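BH1478 protein (Bacillus halodurans, PDB 2QUP) is of unknown function, belonging to the DUF327 family and folding as an almost wholly helical single chain. Local coordinates at residues Q44-K49 / V73-G78; K55-T60 / E64-Y69; D109-D114 / V133-G138. All blocks are in the same frame, centred on the assembly; numbering follows the deposited sequence. Where two conformers were deposited one is given.

How the interactions relate
From the N terminus, helix 27-60 runs the length of the molecule, turns tightly, and returns as helix 63-88. Interaction 2 (55-60 with 64-69) closes that turn with three residues between its segments, and it is nested inside the longer loop closed by interaction 1 (44-49 with 73-78), nearer the middle of the same hairpin. Interaction 3 (109-114 with 133-138) follows in series and joins the second hairpin, helices 98-120 and 126-144. The two hairpins meet through side chains: Tyr69 of interaction 2 reaches Val133, Ile136 and Leu112 of interaction 3, while from interaction 1 Met47 packs on Lys137 and Val73 on Leu112. Together the three contacts tie up a four-helix bundle.

Interaction 1. Residues Q44-K49 / V73-G78; sequences QALMSK and VKEFVG
Phe76 reaches across from helix 63-88 and brings its ring against Leu46 and Met47 of helix 27-60, one partner at its edge and the other over a face. The two helical segments run nearly antiparallel, 159° between their directions, with axes 10.1 Å apart. Leu46 and Phe76 slide past each other in opposite directions: the CG branch point of Leu46 lies near the ring plane, 4.1 Å from Phe76 CD1. The Leu46 CD2 methyl goes further, coming within 3.8 Å of Phe76 CA and so touching the backbone of the partner helix. Met47 meets the same ring from above. Met47 starts with CG trans to N (chi1 -172°) and folds at chi2 and chi3, which sets Met47 CE 3.5 Å from Phe76 CE1. This methyl makes a CH-pi contact, 3.9 Å from the ring centroid and displaced toward the rim; the sulfur follows obliquely, completing a Met-aromatic contact. On the exposed flank Glu75, its chain extended, slants across the leucine, and its OE2 lies 3.6 Å from the Leu46 CD1 methyl, so the carboxylate borders the apolar patch. No hydrogen bond links the segments; the grip is apolar. Leu43 and Ile50 of helix 27-60 also touch the Phe76 ring, Leu140 of helix 126-144 touches both Phe76 and Met47, and along helix 63-88, Val73 packs on Leu112 and Val77 on Val105 of helix 98-120.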
ATOM      1  N   GLN A  44      -5.173  -6.976  -4.054  1.00 35.61           N
ATOM      2  CA  GLN A  44      -6.528  -6.419  -3.993  1.00 35.30           C
ATOM      3  C   GLN A  44      -7.162  -6.846  -2.671  1.00 32.34           C
ATOM      4  O   GLN A  44      -7.838  -6.058  -2.004  1.00 32.41           O
ATOM      5  CB  GLN A  44      -7.390  -6.965  -5.134  1.00 37.20           C
ATOM      6  CG  GLN A  44      -7.196  -6.356  -6.520  1.00 46.56           C
ATOM      7  CD  GLN A  44      -8.232  -6.902  -7.524  1.00 49.93           C
ATOM      8  OE1 GLN A  44      -9.002  -6.138  -8.124  1.00 52.34           O
ATOM      9  NE2 GLN A  44      -8.267  -8.233  -7.689  1.00 44.58           N
ATOM     10  N   ALA A  45      -6.927  -8.105  -2.311  1.00 32.69           N
ATOM     11  CA  ALA A  45      -7.416  -8.691  -1.060  1.00 35.51           C
ATOM     12  C   ALA A  45      -6.804  -8.016   0.169  1.00 30.92           C
ATOM     13  O   ALA A  45      -7.500  -7.728   1.125  1.00 29.08           O
ATOM     14  CB  ALA A  45      -7.146 -10.214  -1.047  1.00 33.44           C
ATOM     15  N   LEU A  46      -5.497  -7.766   0.118  1.00 28.35           N
ATOM     16  CA  LEU A  46      -4.796  -7.001   1.140  1.00 24.49           C
ATOM     17  C   LEU A  46      -5.298  -5.560   1.263  1.00 26.73           C
ATOM     18  O   LEU A  46      -5.424  -5.038   2.355  1.00 32.34           O
ATOM     19  CB  LEU A  46      -3.310  -6.991   0.808  1.00 18.22           C
ATOM     20  CG  LEU A  46      -2.271  -6.731   1.882  1.00 23.67           C
ATOM     21  CD1 LEU A  46      -2.663  -7.373   3.236  1.00 28.80           C
ATOM     22  CD2 LEU A  46      -0.968  -7.286   1.392  1.00 24.07           C
ATOM     23  N   MET A  47      -5.575  -4.917   0.140  1.00 27.92           N
ATOM     24  CA  MET A  47      -6.094  -3.545   0.146  1.00 24.85           C
ATOM     25  C   MET A  47      -7.499  -3.446   0.786  1.00 29.97           C
ATOM     26  O   MET A  47      -7.860  -2.416   1.371  1.00 31.61           O
ATOM     27  CB  MET A  47      -6.094  -3.020  -1.284  1.00 30.84           C
ATOM     28  CG  MET A  47      -6.415  -1.539  -1.473  1.00 29.37           C
ATOM     29  SD  MET A  47      -5.628  -0.407  -0.315  1.00 35.49           S
ATOM     30  CE  MET A  47      -3.971  -0.340  -0.963  1.00 16.01           C
ATOM     31  N   SER A  48      -8.277  -4.519   0.661  1.00 30.18           N
ATOM     32  CA  SER A  48      -9.588  -4.610   1.296  0.50 31.19           C
ATOM     33  C   SER A  48      -9.450  -4.576   2.818  1.00 31.71           C
ATOM     34  O   SER A  48     -10.137  -3.798   3.491  1.00 33.44           O
ATOM     35  CB  SER A  48     -10.323  -5.882   0.845  0.50 32.06           C
ATOM     36  OG  SER A  48     -10.922  -5.707  -0.429  0.50 30.32           O
ATOM     37  N   LYS A  49      -8.561  -5.421   3.349  1.00 24.30           N
ATOM     38  CA  LYS A  49      -8.136  -5.379   4.753  1.00 21.27           C
ATOM     39  C   LYS A  49      -7.610  -4.001   5.158  1.00 22.69           C
ATOM     40  O   LYS A  49      -8.043  -3.423   6.144  1.00 29.31           O
ATOM     41  CB  LYS A  49      -7.045  -6.401   4.980  1.00 20.03           C
ATOM     42  CG  LYS A  49      -7.550  -7.824   4.912  1.00 23.66           C
ATOM     43  CD  LYS A  49      -6.384  -8.788   5.079  1.00 34.63           C
ATOM     44  CE  LYS A  49      -6.884 -10.194   5.276  1.00 36.37           C
ATOM     45  NZ  LYS A  49      -7.018 -10.863   3.966  1.00 47.40           N
ATOM     46  N   VAL A  73       0.047  -2.297   5.911  1.00 22.24           N
ATOM     47  CA  VAL A  73       0.542  -1.401   4.899  1.00 17.54           C
ATOM     48  C   VAL A  73       1.957  -1.804   4.504  1.00 25.49           C
ATOM     49  O   VAL A  73       2.274  -1.902   3.312  1.00 30.13           O
ATOM     50  CB  VAL A  73       0.530   0.071   5.379  1.00 21.65           C
ATOM     51  CG1 VAL A  73       1.370   0.902   4.439  1.00 16.98           C
ATOM     52  CG2 VAL A  73      -0.879   0.597   5.362  1.00 17.87           C
ATOM     53  N   LYS A  74       2.776  -2.080   5.514  1.00 25.39           N
ATOM     54  CA  LYS A  74       4.149  -2.582   5.339  0.50 31.97           C
ATOM     55  C   LYS A  74       4.188  -3.884   4.537  1.00 28.13           C
ATOM     56  O   LYS A  74       5.103  -4.115   3.737  1.00 34.80           O
ATOM     57  CB  LYS A  74       4.821  -2.776   6.711  0.50 32.51           C
ATOM     58  CG  LYS A  74       6.333  -3.038   6.709  0.50 36.96           C
ATOM     59  CD  LYS A  74       6.916  -2.887   8.120  0.50 36.24           C
ATOM     60  CE  LYS A  74       8.306  -3.521   8.237  0.50 46.40           C
ATOM     61  NZ  LYS A  74       8.639  -3.960   9.634  0.50 41.36           N
ATOM     62  N   GLU A  75       3.203  -4.752   4.746  1.00 33.04           N
ATOM     63  CA  GLU A  75       3.121  -5.990   3.945  1.00 24.42           C
ATOM     64  C   GLU A  75       2.757  -5.748   2.468  1.00 33.65           C
ATOM     65  O   GLU A  75       3.241  -6.445   1.570  1.00 28.23           O
ATOM     66  CB  GLU A  75       2.101  -6.942   4.536  1.00 32.47           C
ATOM     67  CG  GLU A  75       2.076  -8.292   3.828  1.00 27.72           C
ATOM     68  CD  GLU A  75       0.958  -9.166   4.297  1.00 45.00           C
ATOM     69  OE1 GLU A  75       0.908 -10.352   3.886  1.00 44.78           O
ATOM     70  OE2 GLU A  75       0.134  -8.657   5.085  1.00 48.24           O
ATOM     71  N   PHE A  76       1.872  -4.781   2.244  1.00 25.63           N
ATOM     72  CA  PHE A  76       1.457  -4.361   0.917  1.00 25.83           C
ATOM     73  C   PHE A  76       2.636  -3.796   0.132  1.00 28.91           C
ATOM     74  O   PHE A  76       2.871  -4.233  -0.985  1.00 35.85           O
ATOM     75  CB  PHE A  76       0.358  -3.287   1.015  1.00 21.08           C
ATOM     76  CG  PHE A  76      -0.312  -2.972  -0.300  1.00 19.17           C
ATOM     77  CD1 PHE A  76      -1.559  -3.522  -0.608  1.00 24.13           C
ATOM     78  CD2 PHE A  76       0.302  -2.115  -1.234  1.00 15.07           C
ATOM     79  CE1 PHE A  76      -2.199  -3.229  -1.840  1.00 30.31           C
ATOM     80  CE2 PHE A  76      -0.317  -1.825  -2.470  1.00 11.11           C
ATOM     81  CZ  PHE A  76      -1.578  -2.360  -2.773  1.00 14.68           C
ATOM     82  N   VAL A  77       3.321  -2.796   0.704  1.00 28.32           N
ATOM     83  CA  VAL A  77       4.501  -2.192   0.106  1.00 21.16           C
ATOM     84  C   VAL A  77       5.494  -3.239  -0.406  1.00 25.66           C
ATOM     85  O   VAL A  77       5.893  -3.191  -1.561  1.00 32.58           O
ATOM     86  CB  VAL A  77       5.190  -1.208   1.037  1.00 26.60           C
ATOM     87  CG1 VAL A  77       6.515  -0.700   0.426  1.00 27.21           C
ATOM     88  CG2 VAL A  77       4.268  -0.016   1.316  1.00 12.61           C
ATOM     89  N   GLY A  78       5.853  -4.190   0.444  1.00 26.34           N
ATOM     90  CA  GLY A  78       6.739  -5.295   0.051  1.00 28.59           C
ATOM     91  C   GLY A  78       6.258  -5.972  -1.206  1.00 26.98           C
ATOM     92  O   GLY A  78       7.009  -6.110  -2.164  1.00 34.08           O
TER

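Interaction 2. Residues K55-T60 / E64-Y69; sequences KLLSET and EELRKY
Leu57 and Glu65 meet near the turn of an antiparallel helical hairpin, where helix 27-60 ends and helix 63-88 begins after a very short connection. The axes of the two segments are 9.0 Å apart, and the CA atoms of Leu57 and Glu65 approach to 5.2 Å. Leu57 is the apolar centre of the contact. With CG opposite the backbone N across the CA-CB bond (chi1 163°), Leu57 CD1 lies 3.8 Å from Leu66 N, while Leu57 CD2 is 4.0 Å from Leu66 CD1 and also reaches the Tyr69 ring. Leu57 and Leu66 lie side by side and point the same way, toward the bundle interior, where Leu57 touches Val119 and Leu66 touches Leu115 and Thr116 of helix 98-120. Tyr69 instead crosses Leu57 at about a right angle, its ring carrying on to Val133 and Ile136 of helix 126-144. On the outer flank Glu65 adopts a different shape. Its CG stands beside the backbone N (chi1 -63°), and a second bend at chi2 turns the carboxylate toward Leu56, whose side chain it crosses obliquely. The CD2 methyl of Leu56 thereby comes within 3.5 Å of Glu65 OE2. The backbone N of Glu65 is hydrogen-bonded to the hydroxyl of Thr62 in the turn, which joins the connection to the first turn of helix 63-88. The folded carboxylate, meanwhile, finds its polar partner one turn before Leu57 on helix 27-60, through a hydrogen bond between Glu65 OE2 and Gln53 NE2.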
ATOM      1  N   LYS A  55     -10.145   2.592   8.173  1.00 22.57           N
ATOM      2  CA  LYS A  55     -11.413   2.998   8.728  1.00 20.30           C
ATOM      3  C   LYS A  55     -11.560   2.761  10.229  1.00 20.03           C
ATOM      4  O   LYS A  55     -11.890   3.699  10.967  1.00 21.51           O
ATOM      5  CB  LYS A  55     -12.557   2.361   7.940  1.00 24.66           C
ATOM      6  CG  LYS A  55     -13.928   2.585   8.558  1.00 32.98           C
ATOM      7  CD  LYS A  55     -14.750   3.521   7.712  1.00 48.59           C
ATOM      8  CE  LYS A  55     -14.621   4.955   8.177  1.00 48.90           C
ATOM      9  NZ  LYS A  55     -15.268   5.873   7.190  1.00 44.60           N
ATOM     10  N   LEU A  56     -11.315   1.526  10.690  1.00 19.35           N
ATOM     11  CA  LEU A  56     -11.259   1.221  12.136  1.00 22.19           C
ATOM     12  C   LEU A  56     -10.375   2.176  12.896  1.00 23.32           C
ATOM     13  O   LEU A  56     -10.789   2.680  13.935  1.00 31.49           O
ATOM     14  CB  LEU A  56     -10.741  -0.205  12.393  1.00 22.90           C
ATOM     15  CG  LEU A  56     -10.940  -0.770  13.793  1.00 30.14           C
ATOM     16  CD1 LEU A  56     -12.338  -0.460  14.287  1.00 37.51           C
ATOM     17  CD2 LEU A  56     -10.719  -2.289  13.777  1.00 20.04           C
ATOM     18  N   LEU A  57      -9.168   2.426  12.370  1.00 25.39           N
ATOM     19  CA  LEU A  57      -8.195   3.303  13.024  1.00 21.92           C
ATOM     20  C   LEU A  57      -8.724   4.705  13.084  1.00 19.24           C
ATOM     21  O   LEU A  57      -8.525   5.362  14.079  1.00 23.89           O
ATOM     22  CB  LEU A  57      -6.836   3.320  12.311  1.00 25.63           C
ATOM     23  CG  LEU A  57      -5.857   4.475  12.627  1.00 21.99           C
ATOM     24  CD1 LEU A  57      -5.393   4.487  14.087  1.00 20.92           C
ATOM     25  CD2 LEU A  57      -4.662   4.431  11.684  1.00 27.75           C
ATOM     26  N   SER A  58      -9.396   5.159  12.035  1.00 27.02           N
ATOM     27  CA  SER A  58      -9.999   6.499  12.024  0.50 20.86           C
ATOM     28  C   SER A  58     -11.094   6.660  13.098  1.00 28.75           C
ATOM     29  O   SER A  58     -11.298   7.766  13.654  1.00 28.32           O
ATOM     30  CB  SER A  58     -10.570   6.786  10.642  0.50 22.19           C
ATOM     31  OG  SER A  58     -11.847   6.195  10.509  0.50 10.83           O
ATOM     32  N   GLU A  59     -11.788   5.557  13.388  1.00 33.39           N
ATOM     33  CA  GLU A  59     -12.857   5.509  14.384  1.00 35.37           C
ATOM     34  C   GLU A  59     -12.297   5.335  15.799  1.00 37.22           C
ATOM     35  O   GLU A  59     -12.730   6.012  16.720  1.00 39.60           O
ATOM     36  CB  GLU A  59     -13.812   4.336  14.091  1.00 37.12           C
ATOM     37  CG  GLU A  59     -14.597   4.392  12.781  1.00 44.38           C
ATOM     38  CD  GLU A  59     -15.639   5.503  12.731  1.00 55.19           C
ATOM     39  OE1 GLU A  59     -15.512   6.373  11.844  1.00 56.36           O
ATOM     40  OE2 GLU A  59     -16.587   5.508  13.554  1.00 57.44           O
ATOM     41  N   THR A  60     -11.373   4.395  15.986  1.00 34.93           N
ATOM     42  CA  THR A  60     -10.892   4.081  17.330  1.00 31.50           C
ATOM     43  C   THR A  60      -9.764   5.003  17.749  1.00 36.53           C
ATOM     44  O   THR A  60      -9.825   5.566  18.845  1.00 45.33           O
ATOM     45  CB  THR A  60     -10.418   2.638  17.486  1.00 34.60           C
ATOM     46  OG1 THR A  60      -9.264   2.457  16.674  1.00 44.24           O
ATOM     47  CG2 THR A  60     -11.486   1.656  17.065  1.00 31.70           C
ATOM     48  N   GLU A  64      -3.053   0.450  19.287  1.00 25.05           N
ATOM     49  CA  GLU A  64      -3.376  -0.909  18.917  1.00 22.56           C
ATOM     50  C   GLU A  64      -3.904  -1.007  17.481  1.00 28.97           C
ATOM     51  O   GLU A  64      -3.602  -1.958  16.761  1.00 21.79           O
ATOM     52  CB  GLU A  64      -4.383  -1.481  19.897  1.00 25.60           C
ATOM     53  CG  GLU A  64      -4.820  -2.935  19.586  1.00 18.02           C
ATOM     54  CD  GLU A  64      -6.117  -3.319  20.304  1.00 32.09           C
ATOM     55  OE1 GLU A  64      -6.473  -4.523  20.299  1.00 19.14           O
ATOM     56  OE2 GLU A  64      -6.784  -2.411  20.864  1.00 18.40           O
ATOM     57  N   GLU A  65      -4.700  -0.032  17.057  1.00 18.43           N
ATOM     58  CA  GLU A  65      -5.244  -0.079  15.699  1.00 25.00           C
ATOM     59  C   GLU A  65      -4.221   0.424  14.678  1.00 23.81           C
ATOM     60  O   GLU A  65      -4.170  -0.080  13.561  1.00 23.54           O
ATOM     61  CB  GLU A  65      -6.620   0.634  15.565  1.00 18.68           C
ATOM     62  CG  GLU A  65      -7.819   0.005  16.406  1.00 21.86           C
ATOM     63  CD  GLU A  65      -7.842  -1.543  16.457  1.00 25.62           C
ATOM     64  OE1 GLU A  65      -8.120  -2.113  17.529  1.00 20.83           O
ATOM     65  OE2 GLU A  65      -7.612  -2.178  15.417  1.00 30.85           O
ATOM     66  N   LEU A  66      -3.402   1.396  15.089  1.00 27.68           N
ATOM     67  CA  LEU A  66      -2.213   1.824  14.346  1.00 22.03           C
ATOM     68  C   LEU A  66      -1.242   0.666  14.060  1.00 25.31           C
ATOM     69  O   LEU A  66      -0.831   0.448  12.921  1.00 25.97           O
ATOM     70  CB  LEU A  66      -1.510   2.984  15.066  1.00 17.94           C
ATOM     71  CG  LEU A  66      -0.392   3.701  14.299  1.00 28.98           C
ATOM     72  CD1 LEU A  66      -0.875   4.518  13.088  1.00 33.72           C
ATOM     73  CD2 LEU A  66       0.406   4.563  15.222  1.00 26.70           C
ATOM     74  N   ARG A  67      -0.906  -0.084  15.086  1.00 21.60           N
ATOM     75  CA  ARG A  67      -0.046  -1.245  14.923  1.00 26.88           C
ATOM     76  C   ARG A  67      -0.576  -2.161  13.811  1.00 21.35           C
ATOM     77  O   ARG A  67       0.173  -2.514  12.892  1.00 28.68           O
ATOM     78  CB  ARG A  67       0.071  -2.018  16.242  1.00 31.98           C
ATOM     79  CG  ARG A  67       1.231  -1.600  17.158  1.00 38.06           C
ATOM     80  CD  ARG A  67       1.033  -2.024  18.641  1.00 38.11           C
ATOM     81  NE  ARG A  67       0.334  -3.302  18.802  1.00 44.22           N
ATOM     82  CZ  ARG A  67      -0.571  -3.564  19.746  1.00 45.28           C
ATOM     83  NH1 ARG A  67      -0.904  -2.654  20.652  1.00 35.53           N
ATOM     84  NH2 ARG A  67      -1.142  -4.758  19.796  1.00 39.51           N
ATOM     85  N   LYS A  68      -1.859  -2.522  13.878  1.00 27.12           N
ATOM     86  CA  LYS A  68      -2.451  -3.436  12.899  0.50 27.20           C
ATOM     87  C   LYS A  68      -2.470  -2.829  11.486  1.00 28.08           C
ATOM     88  O   LYS A  68      -2.197  -3.516  10.515  1.00 20.66           O
ATOM     89  CB  LYS A  68      -3.846  -3.910  13.339  0.50 27.16           C
ATOM     90  CG  LYS A  68      -4.550  -4.780  12.301  0.50 31.77           C
ATOM     91  CD  LYS A  68      -5.507  -5.809  12.882  0.50 40.42           C
ATOM     92  CE  LYS A  68      -6.105  -6.658  11.769  0.50 37.66           C
ATOM     93  NZ  LYS A  68      -5.037  -7.204  10.890  0.50 31.70           N
ATOM     94  N   TYR A  69      -2.760  -1.537  11.398  1.00 17.37           N
ATOM     95  CA  TYR A  69      -2.750  -0.775  10.136  1.00 20.39           C
ATOM     96  C   TYR A  69      -1.387  -0.797   9.437  1.00 22.93           C
ATOM     97  O   TYR A  69      -1.272  -1.192   8.268  1.00 30.07           O
ATOM     98  CB  TYR A  69      -3.131   0.692  10.420  1.00 20.22           C
ATOM     99  CG  TYR A  69      -3.185   1.532   9.163  1.00 26.84           C
ATOM    100  CD1 TYR A  69      -4.200   1.348   8.227  1.00 31.56           C
ATOM    101  CD2 TYR A  69      -2.208   2.492   8.892  1.00 32.54           C
ATOM    102  CE1 TYR A  69      -4.253   2.107   7.063  1.00 27.68           C
ATOM    103  CE2 TYR A  69      -2.244   3.247   7.722  1.00 26.99           C
ATOM    104  CZ  TYR A  69      -3.276   3.053   6.822  1.00 26.76           C
ATOM    105  OH  TYR A  69      -3.323   3.800   5.675  1.00 27.39           O
TER

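Interaction 3. Residues D109-D114 / V133-G138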
ATOM      1  N   ASP A 109       6.418   6.031   3.438  1.00 28.20           N
ATOM      2  CA  ASP A 109       7.155   6.049   4.697  1.00 27.66           C
ATOM      3  C   ASP A 109       6.983   7.400   5.401  1.00 22.87           C
ATOM      4  O   ASP A 109       6.586   7.433   6.558  1.00 24.37           O
ATOM      5  CB  ASP A 109       8.635   5.769   4.438  1.00 28.64           C
ATOM      6  CG  ASP A 109       9.417   5.514   5.716  1.00 41.56           C
ATOM      7  OD1 ASP A 109      10.104   6.440   6.178  1.00 26.70           O
ATOM      8  OD2 ASP A 109       9.362   4.384   6.253  1.00 46.84           O
ATOM      9  N   ARG A 110       7.251   8.494   4.695  1.00 23.30           N
ATOM     10  CA  ARG A 110       7.033   9.856   5.224  1.00 24.05           C
ATOM     11  C   ARG A 110       5.652  10.015   5.852  1.00 31.16           C
ATOM     12  O   ARG A 110       5.541  10.448   7.002  1.00 32.38           O
ATOM     13  CB  ARG A 110       7.156  10.867   4.105  1.00 30.57           C
ATOM     14  CG  ARG A 110       8.469  11.631   4.064  1.00 48.87           C
ATOM     15  CD  ARG A 110       8.238  13.136   4.015  1.00 58.76           C
ATOM     16  NE  ARG A 110       7.112  13.527   3.156  1.00 73.34           N
ATOM     17  CZ  ARG A 110       6.056  14.249   3.550  1.00 77.95           C
ATOM     18  NH1 ARG A 110       5.951  14.674   4.801  1.00 81.87           N
ATOM     19  NH2 ARG A 110       5.097  14.548   2.685  1.00 79.84           N
ATOM     20  N   LYS A 111       4.614   9.651   5.087  1.00 28.75           N
ATOM     21  CA  LYS A 111       3.217   9.709   5.528  1.00 27.77           C
ATOM     22  C   LYS A 111       2.862   8.829   6.735  1.00 21.58           C
ATOM     23  O   LYS A 111       2.111   9.258   7.602  1.00 24.60           O
ATOM     24  CB  LYS A 111       2.252   9.436   4.356  1.00 31.58           C
ATOM     25  CG  LYS A 111       2.120  10.561   3.301  1.00 28.62           C
ATOM     26  CD  LYS A 111       2.037  11.965   3.928  1.00 43.55           C
ATOM     27  CE  LYS A 111       1.976  13.067   2.868  1.00 44.75           C
ATOM     28  NZ  LYS A 111       2.017  14.460   3.451  1.00 41.93           N
ATOM     29  N   LEU A 112       3.382   7.604   6.761  0.50 18.57           N
ATOM     30  CA  LEU A 112       3.189   6.707   7.882  0.50 18.19           C
ATOM     31  C   LEU A 112       3.707   7.287   9.195  0.50 24.90           C
ATOM     32  O   LEU A 112       3.038   7.180  10.229  0.50 26.00           O
ATOM     33  CB  LEU A 112       3.844   5.348   7.601  0.50 16.25           C
ATOM     34  CG  LEU A 112       3.026   4.466   6.671  0.50  2.51           C
ATOM     35  CD1 LEU A 112       3.765   3.097   6.382  0.50  2.72           C
ATOM     36  CD2 LEU A 112       1.608   4.214   7.274  0.50  2.00           C
ATOM     37  N   LEU A 113       4.879   7.924   9.140  1.00 27.41           N
ATOM     38  CA  LEU A 113       5.486   8.549  10.318  1.00 25.66           C
ATOM     39  C   LEU A 113       4.638   9.732  10.769  1.00 27.89           C
ATOM     40  O   LEU A 113       4.471   9.950  11.959  1.00 29.86           O
ATOM     41  CB  LEU A 113       6.911   9.014  10.007  1.00 21.60           C
ATOM     42  CG  LEU A 113       7.989   7.950   9.765  1.00 27.72           C
ATOM     43  CD1 LEU A 113       9.268   8.590   9.188  1.00 21.63           C
ATOM     44  CD2 LEU A 113       8.296   7.193  11.040  1.00 25.41           C
ATOM     45  N   ASP A 114       4.080  10.467   9.813  1.00 26.33           N
ATOM     46  CA  ASP A 114       3.226  11.628  10.114  1.00 30.02           C
ATOM     47  C   ASP A 114       1.880  11.240  10.712  1.00 32.94           C
ATOM     48  O   ASP A 114       1.247  12.013  11.455  1.00 24.27           O
ATOM     49  CB  ASP A 114       2.978  12.434   8.843  1.00 32.79           C
ATOM     50  CG  ASP A 114       4.164  13.278   8.450  1.00 38.59           C
ATOM     51  OD1 ASP A 114       4.086  13.903   7.377  1.00 42.01           O
ATOM     52  OD2 ASP A 114       5.165  13.321   9.206  1.00 42.90           O
ATOM     53  N   VAL A 133      -5.104   8.366   5.898  1.00 28.19           N
ATOM     54  CA  VAL A 133      -5.101   6.990   5.384  1.00 29.19           C
ATOM     55  C   VAL A 133      -5.535   6.915   3.908  1.00 28.70           C
ATOM     56  O   VAL A 133      -5.189   5.987   3.203  1.00 16.96           O
ATOM     57  CB  VAL A 133      -5.897   6.000   6.285  1.00 35.15           C
ATOM     58  CG1 VAL A 133      -5.503   6.158   7.774  1.00 27.96           C
ATOM     59  CG2 VAL A 133      -7.405   6.151   6.095  1.00 31.98           C
ATOM     60  N   GLY A 134      -6.284   7.902   3.436  1.00 20.45           N
ATOM     61  CA  GLY A 134      -6.812   7.872   2.079  1.00 26.94           C
ATOM     62  C   GLY A 134      -5.733   8.329   1.124  1.00 23.01           C
ATOM     63  O   GLY A 134      -5.694   7.908  -0.021  1.00 29.41           O
ATOM     64  N   GLU A 135      -4.850   9.191   1.632  1.00 28.24           N
ATOM     65  CA  GLU A 135      -3.638   9.630   0.951  1.00 24.17           C
ATOM     66  C   GLU A 135      -2.664   8.504   0.778  1.00 22.09           C
ATOM     67  O   GLU A 135      -2.117   8.321  -0.289  1.00 27.44           O
ATOM     68  CB  GLU A 135      -2.934  10.644   1.809  1.00 26.13           C
ATOM     69  CG  GLU A 135      -3.183  12.044   1.402  1.00 36.57           C
ATOM     70  CD  GLU A 135      -2.135  12.948   1.963  1.00 55.64           C
ATOM     71  OE1 GLU A 135      -2.441  13.645   2.950  1.00 58.45           O
ATOM     72  OE2 GLU A 135      -0.995  12.937   1.436  1.00 62.49           O
ATOM     73  N   ILE A 136      -2.418   7.807   1.873  1.00 14.41           N
ATOM     74  CA  ILE A 136      -1.543   6.636   1.887  1.00 22.88           C
ATOM     75  C   ILE A 136      -2.020   5.657   0.846  1.00 11.90           C
ATOM     76  O   ILE A 136      -1.231   5.258  -0.007  1.00 34.76           O
ATOM     77  CB  ILE A 136      -1.455   6.008   3.305  1.00 18.20           C
ATOM     78  CG1 ILE A 136      -0.641   6.946   4.213  1.00 15.35           C
ATOM     79  CG2 ILE A 136      -0.825   4.575   3.259  1.00 17.57           C
ATOM     80  CD1 ILE A 136      -0.945   6.838   5.717  1.00 22.18           C
ATOM     81  N   LYS A 137      -3.314   5.298   0.889  1.00 17.38           N
ATOM     82  CA  LYS A 137      -3.903   4.351  -0.087  1.00 16.37           C
ATOM     83  C   LYS A 137      -3.652   4.835  -1.512  1.00 28.71           C
ATOM     84  O   LYS A 137      -3.258   4.049  -2.371  1.00 17.46           O
ATOM     85  CB  LYS A 137      -5.409   4.191   0.119  1.00 23.53           C
ATOM     86  CG  LYS A 137      -6.063   3.229  -0.859  1.00 18.77           C
ATOM     87  CD  LYS A 137      -7.567   3.395  -0.946  1.00 23.30           C
ATOM     88  CE  LYS A 137      -8.153   2.262  -1.807  1.00 31.56           C
ATOM     89  NZ  LYS A 137      -9.618   2.068  -1.596  1.00 24.89           N
ATOM     90  N   GLY A 138      -3.835   6.138  -1.744  1.00 15.56           N
ATOM     91  CA  GLY A 138      -3.523   6.749  -3.034  1.00 22.92           C
ATOM     92  C   GLY A 138      -2.093   6.552  -3.500  1.00 30.33           C
ATOM     93  O   GLY A 138      -1.852   6.204  -4.650  1.00 37.01           O
TER
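Ile136 faces Lys111 and Leu112 across two segments that run nearly antiparallel (165°), and this inner half of the contact is close and apolar. The CG1 atom of Ile136 lies 3.8 Å from Lys111 CB, so the root of the lysine counts as part of the packing. Farther in, Ile136 CD1 approaches Leu112 CD2 at about 4.0 Å, the two side chains crossing near a right angle; Leu112 has a second conformer, so that touch is less certain. Tyr69 of helix 63-88 also packs on Leu112 from the bundle interior. The outer half is looser and polar. Lys111 bends at chi2 (-42°) and heads for the exposed Glu135, bringing its CE within 3.3 Å of Glu135 OE2, while the NZ stays 3.9 Å from the same oxygen: a long salt bridge. Beyond it, Arg110 turns to its own helix, pairing with Asp114 through NH1 and OD1 and with Glu107 through NE. An apolar inner seam edged by charged side chains on the solvent side is the pattern of an antiparallel helix pair in an up-and-down four-helix bundle.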